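Local structure of putative methyltransferase (Emericella variicolor, 7DMB) at residues 66-71 and 116-121; 125-130 and 145-150. The protein is a trans-acting methyltransferase of calbistrin biosynthesis that binds S-adenosyl-L-homocysteine, and probably transfers methyl groups from S-adenosylmethionine. All coordinates share one frame; numbering follows the deposited sequence.

Interactions 1 and 2 are neighbours in the helical part of the chain that precedes the mixed seven-stranded sheet. Their centres lie about 10 Å apart, on the same side of the chain's centre. They follow each other in sequence: interaction 1 is complete at 121 and interaction 2 opens at 125. Segment 116-121 runs from helix 112-117 into helix 120-134, which carries 125-130. Helix 56-79 supplies the other side of interaction 1, and helix 140-157 that of interaction 2. C69 connects them, its SG packing 3.7 Å from M127 CE and against P146 and W147. Together they join helices 56-79, 112-117, 120-134 and 140-157 in one helical region, away from the S-adenosyl-L-homocysteine site.

Interaction 1: residues 66-71 and 116-121; sequences WVLCAI and VALSDG
I71 of helix 56-79 meets V116, near the end of helix 112-117, in the closer of the two contacts between 66-71 and 116-121. The CB of I71 points toward segment 116-121. From CB the side chain divides. CG2 is anti to the backbone N and stays at the margin, 4.5 Å from V116 CA. CG1 is the branch that reaches across. It is anti to the carbonyl carbon (chi1 -64°) and lies 4.0 Å from V116 CG2. CD1 goes furthest and meets the same methyl, with I71 CD1 and V116 CG2 3.6 Å apart. This tip also comes to 3.8 Å from V116 N, so it rests on the backbone as well as on the side chain. The two side chains cross at about a right angle, and V116 CG2 is the methyl that meets both CG1 and CD1 of I71. V116 CG1 is turned beside its own carbonyl carbon (chi1 170°), which puts CG2 beside the N and in the path of I71.

L68, one helical turn earlier, makes a second and looser contact. Its CD2 meets L118 CD1 at 4.2 Å, methyl to methyl. The two leucines approach at a slant. I71 and L68 are buried, while V116 and L118 are partly exposed, so the contact runs from the buried side of helix 56-79 to a partly exposed corner.

F101 of helix 85-101 also packs on I71, and R123 touches both I71 and L118. Beyond the patch, S119 OG caps E122 N, and D120 O accepts a hydrogen bond from Q72 NE2. This is apolar packing of a long helix against the corner between two consecutive helices. S119 is the N-cap of the second of them, and the corner belongs to the protein's helical bundle.

Interaction 2: residues 125-130 and 145-150; sequences KAMNEM and GPWRVY
A Met-aromatic contact joins M127 of helix 120-134 to Y150 of helix 140-157, with W147 completing the group. The short helical segments run roughly antiparallel, at 143° between directions, and their axes come within 11.0 Å. M127 is buried and carries most of the contact. Its chain bends at the sulfur (chi3 80°), which brings CE up to both aromatic residues. CE sits over the face of the Y150 ring, 4.0 Å from its centroid and 27° off the ring normal, a CH-pi contact. SD is also above that face but further away, 5.2 Å from the same centroid. The same methyl touches W147, with M127 CE and W147 CE3 3.4 Å apart. It reaches the indole obliquely.

The indole itself lies between two neighbours. Y150 CD2 is 3.7 Å above one face, toward the rim. N128 OD1 is over the opposite face, 3.9 Å from W147 CH2. That oxygen is held by R131 NH1 through a hydrogen bond, and R131 makes a cation-pi contact with W147 as well. Y150 has its own cation-pi partner, K76.

C69 of helix 56-79 packs on M127 from a third direction. This is a Met-aromatic contact at a helix-helix interface of the helical region, where segments 125-130 and 145-150 run roughly antiparallel.

Interaction 1: residues 66-71 and 116-121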
loop_
_atom_site.group_PDB
_atom_site.type_symbol
_atom_site.label_atom_id
_atom_site.label_comp_id
_atom_site.label_asym_id
_atom_site.label_seq_id
_atom_site.Cartn_x
_atom_site.Cartn_y
_atom_site.Cartn_z
ATOM N N TRP A 66 -9.533 -11.019 -10.604
ATOM C CA TRP A 66 -9.740 -11.556 -9.264
ATOM C C TRP A 66 -11.175 -12.019 -9.084
ATOM O O TRP A 66 -11.417 -12.938 -8.302
ATOM C CB TRP A 66 -9.306 -10.560 -8.172
ATOM C CG TRP A 66 -10.308 -9.502 -7.741
ATOM C CD1 TRP A 66 -10.267 -8.163 -8.053
ATOM C CD2 TRP A 66 -11.452 -9.675 -6.889
ATOM N NE1 TRP A 66 -11.319 -7.506 -7.467
ATOM C CE2 TRP A 66 -12.066 -8.410 -6.750
ATOM C CE3 TRP A 66 -12.027 -10.776 -6.239
ATOM C CZ2 TRP A 66 -13.223 -8.217 -5.991
ATOM C CZ3 TRP A 66 -13.190 -10.577 -5.483
ATOM C CH2 TRP A 66 -13.768 -9.311 -5.369
ATOM N N VAL A 67 -12.129 -11.442 -9.822
ATOM C CA VAL A 67 -13.495 -11.966 -9.777
ATOM C C VAL A 67 -13.549 -13.373 -10.378
ATOM O O VAL A 67 -14.229 -14.266 -9.855
ATOM C CB VAL A 67 -14.474 -11.013 -10.495
ATOM C CG1 VAL A 67 -15.818 -11.725 -10.772
ATOM C CG2 VAL A 67 -14.700 -9.736 -9.674
ATOM N N LEU A 68 -12.848 -13.587 -11.491
ATOM C CA LEU A 68 -12.796 -14.916 -12.095
ATOM C C LEU A 68 -12.177 -15.939 -11.143
ATOM O O LEU A 68 -12.735 -17.027 -10.937
ATOM C CB LEU A 68 -12.016 -14.858 -13.408
ATOM C CG LEU A 68 -12.725 -14.294 -14.640
ATOM C CD1 LEU A 68 -11.678 -13.822 -15.680
ATOM C CD2 LEU A 68 -13.641 -15.355 -15.253
ATOM N N CYS A 69 -11.003 -15.627 -10.577
ATOM C CA CYS A 69 -10.415 -16.520 -9.577
ATOM C C CYS A 69 -11.356 -16.760 -8.399
ATOM O O CYS A 69 -11.433 -17.885 -7.892
ATOM C CB CYS A 69 -9.080 -15.975 -9.044
ATOM S SG CYS A 69 -7.888 -15.368 -10.308
ATOM N N ALA A 70 -12.023 -15.702 -7.910
ATOM C CA ALA A 70 -12.885 -15.848 -6.742
ATOM C C ALA A 70 -14.047 -16.790 -7.038
ATOM O O ALA A 70 -14.396 -17.629 -6.204
ATOM C CB ALA A 70 -13.400 -14.484 -6.277
ATOM N N ILE A 71 -14.645 -16.672 -8.227
ATOM C CA ILE A 71 -15.676 -17.617 -8.665
ATOM C C ILE A 71 -15.115 -19.032 -8.702
ATOM O O ILE A 71 -15.730 -19.984 -8.208
ATOM C CB ILE A 71 -16.220 -17.211 -10.047
ATOM C CG1 ILE A 71 -16.932 -15.851 -9.989
ATOM C CG2 ILE A 71 -17.141 -18.319 -10.609
ATOM C CD1 ILE A 71 -17.146 -15.202 -11.382
ATOM N N VAL A 116 -19.798 -15.727 -14.050
ATOM C CA VAL A 116 -20.388 -16.838 -13.306
ATOM C C VAL A 116 -20.998 -17.842 -14.277
ATOM O O VAL A 116 -20.951 -19.058 -14.043
ATOM C CB VAL A 116 -21.431 -16.313 -12.292
ATOM C CG1 VAL A 116 -22.222 -17.460 -11.691
ATOM C CG2 VAL A 116 -20.761 -15.477 -11.189
ATOM N N ALA A 117 -21.521 -17.353 -15.409
ATOM C CA ALA A 117 -22.188 -18.212 -16.377
ATOM C C ALA A 117 -21.215 -19.041 -17.218
ATOM O O ALA A 117 -21.649 -19.994 -17.867
ATOM C CB ALA A 117 -23.082 -17.365 -17.284
ATOM N N LEU A 118 -19.927 -18.695 -17.257
ATOM C CA LEU A 118 -18.966 -19.553 -17.944
ATOM C C LEU A 118 -18.872 -20.905 -17.236
ATOM O O LEU A 118 -19.093 -21.010 -16.028
ATOM C CB LEU A 118 -17.576 -18.896 -17.981
ATOM C CG LEU A 118 -17.345 -17.551 -18.682
ATOM C CD1 LEU A 118 -15.938 -16.968 -18.372
ATOM C CD2 LEU A 118 -17.520 -17.696 -20.173
ATOM N N SER A 119 -18.555 -21.952 -17.998
ATOM C CA SER A 119 -18.195 -23.231 -17.403
ATOM C C SER A 119 -16.873 -23.109 -16.634
ATOM O O SER A 119 -16.063 -22.197 -16.867
ATOM C CB SER A 119 -18.101 -24.318 -18.472
ATOM O OG SER A 119 -16.961 -24.134 -19.310
ATOM N N ASP A 120 -16.661 -24.040 -15.690
ATOM C CA ASP A 120 -15.377 -24.102 -14.992
ATOM C C ASP A 120 -14.214 -24.103 -15.979
ATOM O O ASP A 120 -13.225 -23.384 -15.786
ATOM C CB ASP A 120 -15.306 -25.341 -14.095
ATOM C CG ASP A 120 -16.219 -25.243 -12.874
ATOM O OD1 ASP A 120 -16.394 -24.119 -12.349
ATOM O OD2 ASP A 120 -16.750 -26.288 -12.429
ATOM N N GLY A 121 -14.324 -24.895 -17.053
ATOM C CA GLY A 121 -13.236 -24.982 -18.014
ATOM C C GLY A 121 -13.060 -23.706 -18.818
ATOM O O GLY A 121 -11.932 -23.276 -19.082
#

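Interaction 2: residues 125-130 and 145-150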
loop_
_atom_site.group_PDB
_atom_site.type_symbol
_atom_site.label_atom_id
_atom_site.label_comp_id
_atom_site.label_asym_id
_atom_site.label_seq_id
_atom_site.Cartn_x
_atom_site.Cartn_y
_atom_site.Cartn_z
ATOM N N LYS A 125 -9.930 -21.004 -18.965
ATOM C CA LYS A 125 -9.393 -20.504 -20.231
ATOM C C LYS A 125 -9.280 -18.985 -20.225
ATOM O O LYS A 125 -8.281 -18.423 -20.692
ATOM C CB LYS A 125 -10.270 -20.963 -21.397
ATOM C CG LYS A 125 -9.766 -20.519 -22.792
ATOM C CD LYS A 125 -10.940 -20.357 -23.773
ATOM C CE LYS A 125 -10.465 -20.151 -25.197
ATOM N NZ LYS A 125 -9.442 -21.167 -25.563
ATOM N N ALA A 126 -10.300 -18.305 -19.702
ATOM C CA ALA A 126 -10.248 -16.853 -19.578
ATOM C C ALA A 126 -9.142 -16.407 -18.621
ATOM O O ALA A 126 -8.402 -15.466 -18.920
ATOM C CB ALA A 126 -11.613 -16.327 -19.125
ATOM N N MET A 127 -9.007 -17.076 -17.468
ATOM C CA MET A 127 -7.944 -16.713 -16.540
ATOM C C MET A 127 -6.571 -16.852 -17.193
ATOM O O MET A 127 -5.710 -15.976 -17.045
ATOM C CB MET A 127 -8.034 -17.565 -15.268
ATOM C CG MET A 127 -9.164 -17.167 -14.286
ATOM S SD MET A 127 -9.701 -18.556 -13.239
ATOM C CE MET A 127 -8.411 -18.551 -12.016
ATOM N N ASN A 128 -6.361 -17.912 -17.974
ATOM C CA ASN A 128 -5.038 -18.104 -18.559
ATOM C C ASN A 128 -4.776 -17.149 -19.716
ATOM O O ASN A 128 -3.619 -16.760 -19.943
ATOM C CB ASN A 128 -4.870 -19.560 -18.975
ATOM C CG ASN A 128 -4.679 -20.465 -17.772
ATOM O OD1 ASN A 128 -4.018 -20.081 -16.807
ATOM N ND2 ASN A 128 -5.274 -21.650 -17.806
ATOM N N GLU A 129 -5.829 -16.753 -20.434
ATOM C CA GLU A 129 -5.707 -15.698 -21.432
ATOM C C GLU A 129 -5.307 -14.367 -20.797
ATOM O O GLU A 129 -4.593 -13.572 -21.420
ATOM C CB GLU A 129 -7.029 -15.537 -22.186
ATOM C CG GLU A 129 -7.091 -16.213 -23.545
ATOM C CD GLU A 129 -8.480 -16.767 -23.876
ATOM O OE1 GLU A 129 -9.500 -16.191 -23.409
ATOM O OE2 GLU A 129 -8.544 -17.786 -24.598
ATOM N N MET A 130 -5.777 -14.087 -19.579
ATOM C CA MET A 130 -5.434 -12.815 -18.952
ATOM C C MET A 130 -3.984 -12.816 -18.469
ATOM O O MET A 130 -3.267 -11.818 -18.633
ATOM C CB MET A 130 -6.409 -12.523 -17.821
ATOM C CG MET A 130 -7.841 -12.327 -18.324
ATOM S SD MET A 130 -8.874 -11.463 -17.129
ATOM C CE MET A 130 -7.765 -10.134 -16.698
ATOM N N GLY A 145 -0.920 -12.656 -9.333
ATOM C CA GLY A 145 -1.155 -12.733 -7.910
ATOM C C GLY A 145 -2.462 -13.427 -7.581
ATOM O O GLY A 145 -2.496 -14.444 -6.883
ATOM N N PRO A 146 -3.573 -12.879 -8.066
ATOM C CA PRO A 146 -4.866 -13.544 -7.799
ATOM C C PRO A 146 -4.924 -14.976 -8.329
ATOM O O PRO A 146 -5.472 -15.861 -7.656
ATOM C CB PRO A 146 -5.895 -12.621 -8.480
ATOM C CG PRO A 146 -5.092 -11.687 -9.346
ATOM C CD PRO A 146 -3.727 -11.581 -8.744
ATOM N N TRP A 147 -4.330 -15.235 -9.496
ATOM C CA TRP A 147 -4.267 -16.600 -10.008
ATOM C C TRP A 147 -3.620 -17.534 -8.989
ATOM O O TRP A 147 -4.139 -18.626 -8.701
ATOM C CB TRP A 147 -3.502 -16.650 -11.335
ATOM C CG TRP A 147 -3.034 -18.042 -11.610
ATOM C CD1 TRP A 147 -1.818 -18.589 -11.286
ATOM C CD2 TRP A 147 -3.807 -19.092 -12.183
ATOM N NE1 TRP A 147 -1.794 -19.913 -11.645
ATOM C CE2 TRP A 147 -3.000 -20.244 -12.203
ATOM C CE3 TRP A 147 -5.109 -19.169 -12.692
ATOM C CZ2 TRP A 147 -3.445 -21.458 -12.728
ATOM C CZ3 TRP A 147 -5.554 -20.383 -13.209
ATOM C CH2 TRP A 147 -4.725 -21.506 -13.225
ATOM N N ARG A 148 -2.491 -17.105 -8.417
ATOM C CA ARG A 148 -1.801 -17.913 -7.407
ATOM C C ARG A 148 -2.644 -18.112 -6.149
ATOM O O ARG A 148 -2.557 -19.166 -5.505
ATOM C CB ARG A 148 -0.470 -17.269 -7.006
ATOM C CG ARG A 148 0.650 -17.305 -8.029
ATOM C CD ARG A 148 1.927 -16.767 -7.361
ATOM N NE ARG A 148 3.011 -16.616 -8.321
ATOM C CZ ARG A 148 4.207 -16.115 -8.047
ATOM N NH1 ARG A 148 4.499 -15.686 -6.828
ATOM N NH2 ARG A 148 5.110 -16.044 -9.015
ATOM N N VAL A 149 -3.418 -17.100 -5.750
ATOM C CA VAL A 149 -4.284 -17.261 -4.588
ATOM C C VAL A 149 -5.316 -18.348 -4.859
ATOM O O VAL A 149 -5.521 -19.261 -4.049
ATOM C CB VAL A 149 -4.949 -15.923 -4.227
ATOM C CG1 VAL A 149 -6.183 -16.171 -3.357
ATOM C CG2 VAL A 149 -3.941 -15.003 -3.543
ATOM N N TYR A 150 -5.975 -18.263 -6.011
ATOM C CA TYR A 150 -6.875 -19.329 -6.444
ATOM C C TYR A 150 -6.153 -20.670 -6.472
ATOM O O TYR A 150 -6.648 -21.672 -5.947
ATOM C CB TYR A 150 -7.428 -19.021 -7.835
ATOM C CG TYR A 150 -7.633 -20.286 -8.640
ATOM C CD1 TYR A 150 -8.711 -21.128 -8.365
ATOM C CD2 TYR A 150 -6.746 -20.662 -9.640
ATOM C CE1 TYR A 150 -8.907 -22.287 -9.058
ATOM C CE2 TYR A 150 -6.937 -21.829 -10.338
ATOM C CZ TYR A 150 -8.028 -22.636 -10.042
ATOM O OH TYR A 150 -8.258 -23.815 -10.720
#